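Periplasmic binding protein component of an ABC type zinc uptake transporter (Synechocystis sp., PDB 2OV3) probably captures zinc ions in the periplasm and delivers them to an ABC-type uptake transporter, binding the metal in the cleft between its two lobes. Local coordinates at residues A[62-65]-A[66-69]; A[193-196]-A[197-201]. All coordinates share one frame; numbering follows the deposited sequence.

Contact 1: A[62-65]-A[66-69]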
# COMPACT_ATOMS: atom_id res chain seq x y z
N PHE A 62 -9.59 -1.29 6.34
CA PHE A 62 -8.38 -2.10 6.37
C PHE A 62 -8.15 -2.71 7.75
O PHE A 62 -7.63 -3.81 7.86
CB PHE A 62 -7.16 -1.26 6.02
CG PHE A 62 -5.91 -2.05 5.80
CD1 PHE A 62 -5.81 -2.93 4.74
CD2 PHE A 62 -4.78 -1.83 6.60
CE1 PHE A 62 -4.60 -3.58 4.45
CE2 PHE A 62 -3.56 -2.47 6.34
CZ PHE A 62 -3.48 -3.35 5.26
N GLU A 63 -8.54 -1.97 8.78
CA GLU A 63 -8.36 -2.38 10.16
C GLU A 63 -9.59 -3.03 10.78
O GLU A 63 -9.61 -3.33 11.97
CB GLU A 63 -7.96 -1.16 11.01
CG GLU A 63 -6.60 -0.54 10.69
CD GLU A 63 -6.60 0.36 9.45
OE1 GLU A 63 -7.69 0.76 8.97
OE2 GLU A 63 -5.48 0.68 8.98
N GLN A 64 -10.63 -3.23 9.98
CA GLN A 64 -11.88 -3.82 10.45
C GLN A 64 -11.70 -5.10 11.27
O GLN A 64 -12.39 -5.31 12.26
CB GLN A 64 -12.80 -4.11 9.27
CG GLN A 64 -14.08 -4.82 9.68
CD GLN A 64 -14.89 -4.00 10.66
OE1 GLN A 64 -15.67 -4.55 11.45
NE2 GLN A 64 -14.73 -2.67 10.62
N PRO A 65 -10.78 -5.98 10.84
CA PRO A 65 -10.55 -7.23 11.58
C PRO A 65 -10.19 -7.02 13.04
O PRO A 65 -10.59 -7.81 13.90
CB PRO A 65 -9.43 -7.89 10.79
CG PRO A 65 -9.70 -7.43 9.38
CD PRO A 65 -10.04 -5.97 9.57
N TRP A 66 -9.42 -5.98 13.34
CA TRP A 66 -9.02 -5.73 14.73
C TRP A 66 -9.50 -4.37 15.25
O TRP A 66 -9.17 -3.98 16.36
CB TRP A 66 -7.49 -5.80 14.87
CG TRP A 66 -6.76 -6.19 13.61
CD1 TRP A 66 -6.73 -7.42 13.03
CD2 TRP A 66 -6.01 -5.32 12.75
NE1 TRP A 66 -6.01 -7.38 11.85
CE2 TRP A 66 -5.55 -6.10 11.66
CE3 TRP A 66 -5.68 -3.96 12.81
CZ2 TRP A 66 -4.78 -5.56 10.62
CZ3 TRP A 66 -4.91 -3.42 11.77
CH2 TRP A 66 -4.47 -4.23 10.70
N LEU A 67 -10.28 -3.67 14.44
CA LEU A 67 -10.79 -2.35 14.80
C LEU A 67 -11.30 -2.27 16.24
O LEU A 67 -10.92 -1.38 16.99
CB LEU A 67 -11.92 -1.94 13.85
CG LEU A 67 -11.92 -0.44 13.53
CD1 LEU A 67 -13.08 -0.12 12.60
CD2 LEU A 67 -12.00 0.37 14.80
N GLU A 68 -12.16 -3.21 16.60
CA GLU A 68 -12.73 -3.24 17.93
C GLU A 68 -11.69 -3.53 19.01
O GLU A 68 -11.69 -2.87 20.05
CB GLU A 68 -13.87 -4.25 17.98
CG GLU A 68 -15.13 -3.76 17.25
CD GLU A 68 -15.78 -2.58 17.97
OE1 GLU A 68 -16.40 -2.80 19.03
OE2 GLU A 68 -15.66 -1.43 17.47
N LYS A 69 -10.80 -4.49 18.78
CA LYS A 69 -9.78 -4.79 19.78
C LYS A 69 -8.97 -3.56 20.08
O LYS A 69 -8.48 -3.39 21.20
CB LYS A 69 -8.86 -5.91 19.31
CG LYS A 69 -9.55 -7.24 19.20
CD LYS A 69 -8.56 -8.39 19.24
CE LYS A 69 -9.22 -9.64 18.70
NZ LYS A 69 -9.76 -9.36 17.33
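Glu-63 and Trp-66 meet in a local contact round a tight turn, where the loop that follows strand 54-57 swings into helix 67-73. The indole lies back over the turn: Glu-63 CA sits above the six-membered ring, a CH-pi contact 4.2 Å from its centroid and 22° off the normal. Glu-63 CB and CG continue past the CZ3/CE3 rim of the indole, with Glu-63 CG 3.5 Å from Trp-66 CZ3. Trp-66 reaches this place through a nearly eclipsed first torsion (chi1 -3°), off the usual staggered positions, which turns the ring back over Glu-63. At the pyrrole end, Pro-65 CB packs against Trp-66 CD1 at 3.5 Å.

The backbone closes the turn beneath. Trp-66 N donates to Glu-63 O at 3.0 Å; Leu-67 N adds weak bonds to Glu-63 O and to Gln-64 O. Proline is tolerated between them because the turn's bonds come from Trp-66 N and Leu-67 N: its lack of an N-H costs these bonds nothing, and its ring holds phi near the value the turn needs. Further out, the amide nitrogen Gln-64 NE2 comes within 3.6 Å of Leu-67 CD1, a glancing contact of an exposed polar side chain with a partly exposed leucine.

Glutamate serves here in two ways: its methylenes pass along the rim of the indole, while its buried carboxylate, turned 82° from the ring plane, is satisfied by Ile-58 N, Gly-59 N and Ser-8 OG. Phe-62 meets Trp-103, and its side chain comes about 5 Å from the bound zinc and about 4 Å from the side chain of the zinc ligand His-37. Trp-66 joins the start of helix 67-73 to strand 54-57, through Tyr-55, and to the loops carrying Leu-29 and Pro-41.

Contact 2: A[193-196]-A[197-201]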
# COMPACT_ATOMS: atom_id res chain seq x y z
N GLU A 193 -10.74 -19.62 -14.44
CA GLU A 193 -10.47 -18.19 -14.61
C GLU A 193 -8.99 -17.91 -14.81
O GLU A 193 -8.61 -17.01 -15.56
CB GLU A 193 -10.98 -17.42 -13.39
CG GLU A 193 -10.19 -17.71 -12.12
CD GLU A 193 -10.76 -16.99 -10.93
OE1 GLU A 193 -11.01 -15.77 -11.03
OE2 GLU A 193 -10.95 -17.65 -9.88
N LEU A 194 -8.15 -18.68 -14.12
CA LEU A 194 -6.71 -18.52 -14.23
C LEU A 194 -6.22 -19.00 -15.59
O LEU A 194 -5.10 -18.71 -16.00
CB LEU A 194 -5.99 -19.30 -13.11
CG LEU A 194 -5.27 -18.44 -12.07
CD1 LEU A 194 -6.18 -17.31 -11.61
CD2 LEU A 194 -4.83 -19.31 -10.89
N LYS A 195 -7.07 -19.74 -16.30
CA LYS A 195 -6.70 -20.22 -17.62
C LYS A 195 -6.93 -19.08 -18.62
O LYS A 195 -6.14 -18.87 -19.53
CB LYS A 195 -7.54 -21.44 -18.01
CG LYS A 195 -7.21 -22.00 -19.39
CD LYS A 195 -5.78 -22.52 -19.45
CE LYS A 195 -5.38 -22.87 -20.88
NZ LYS A 195 -6.44 -23.67 -21.58
N GLN A 196 -8.04 -18.37 -18.44
CA GLN A 196 -8.35 -17.24 -19.30
C GLN A 196 -7.25 -16.19 -19.14
O GLN A 196 -6.89 -15.51 -20.09
CB GLN A 196 -9.70 -16.64 -18.91
CG GLN A 196 -9.93 -15.25 -19.47
CD GLN A 196 -10.36 -15.27 -20.92
OE1 GLN A 196 -11.54 -15.46 -21.22
NE2 GLN A 196 -9.40 -15.09 -21.84
N LEU A 197 -6.74 -16.06 -17.92
CA LEU A 197 -5.69 -15.10 -17.64
C LEU A 197 -4.44 -15.49 -18.42
O LEU A 197 -3.80 -14.65 -19.06
CB LEU A 197 -5.40 -15.04 -16.14
CG LEU A 197 -4.23 -14.18 -15.63
CD1 LEU A 197 -4.43 -13.80 -14.15
CD2 LEU A 197 -2.94 -14.97 -15.80
N ILE A 198 -4.09 -16.78 -18.39
CA ILE A 198 -2.91 -17.26 -19.11
C ILE A 198 -3.01 -17.05 -20.61
O ILE A 198 -2.03 -16.65 -21.25
CB ILE A 198 -2.68 -18.75 -18.87
CG1 ILE A 198 -2.44 -19.01 -17.39
CG2 ILE A 198 -1.48 -19.23 -19.69
CD1 ILE A 198 -2.19 -20.45 -17.06
N ASP A 199 -4.17 -17.33 -21.19
CA ASP A 199 -4.33 -17.15 -22.63
C ASP A 199 -4.29 -15.68 -22.99
O ASP A 199 -3.76 -15.30 -24.03
CB ASP A 199 -5.63 -17.78 -23.12
CG ASP A 199 -5.65 -19.29 -22.97
OD1 ASP A 199 -4.57 -19.93 -23.05
OD2 ASP A 199 -6.76 -19.85 -22.79
N THR A 200 -4.85 -14.84 -22.13
CA THR A 200 -4.86 -13.41 -22.39
C THR A 200 -3.42 -12.91 -22.35
O THR A 200 -3.01 -12.10 -23.19
CB THR A 200 -5.69 -12.67 -21.34
OG1 THR A 200 -7.08 -12.97 -21.55
CG2 THR A 200 -5.47 -11.17 -21.45
N ALA A 201 -2.67 -13.41 -21.38
CA ALA A 201 -1.27 -13.04 -21.21
C ALA A 201 -0.45 -13.44 -22.44
O ALA A 201 0.27 -12.62 -23.00
CB ALA A 201 -0.71 -13.71 -19.96
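The Thr-200 side chain lies against the carbonyl of Gln-196, one turn earlier, its OG1 hydrogen-bonded to Gln-196 O at 2.9 Å. That same carbonyl accepts Thr-200 N at 3.0 Å, and the two donors come from opposite faces of its plane, so one oxygen is gripped twice by one residue. The hydroxyl gets there because OG1 stands beside the backbone N (chi1 -71°), pointing back down the helix; threonine can thus satisfy its polar group without leaving the helix surface. The Gln-196 amide bends over the same spot, its NE2 3.2 Å from Thr-200 OG1.

Lys-195 and Asp-199 lie four residues apart. Lys-195 CE approaches Asp-199 OD1 at 3.7 Å, and Lys-195 NZ stays 4.0 Å from Asp-199 OD2, opposite charges near enough for a probable weak attraction, though beyond a salt bridge. An asparagine in place of Asp-199 would probably leave the lysine ammonium without its nearby negative partner.

On another side, Ile-198 lays CG1 3.0 Å from Leu-194 O. Backbone bonds also run from Leu-197 N to Glu-193 O, Ile-198 N to Leu-194 O and Asp-199 N to Lys-195 O. This is an amphipathic alpha-helix linking parallel strands 178-181 and 208-212, its apolar side resting on helix 218-227, through Leu-194 and Ile-198 on Ile-223, and on the loop of Ile-182.

How the contacts relate
Contact 1 precedes contact 2 along the chain, and the two do not touch: their centres are 35 Å apart and their nearest atoms about 21 Å. Each lies on a connection between strands of a different four-stranded parallel sheet, both sheets having the order 2-1-3-4. The places differ: 62-69 lies between strands 54-57 and 78-81, neighbours in their sheet, whereas 193-201 is part of the helix between strands 178-181 and 208-212, which have 160-163 between them. The zinc is held between the two similarly built lobes. Contact 1 borders that metal site; contact 2 stands back from it, the side chain of Leu-197 about 12 Å from that of the zinc ligand His-165.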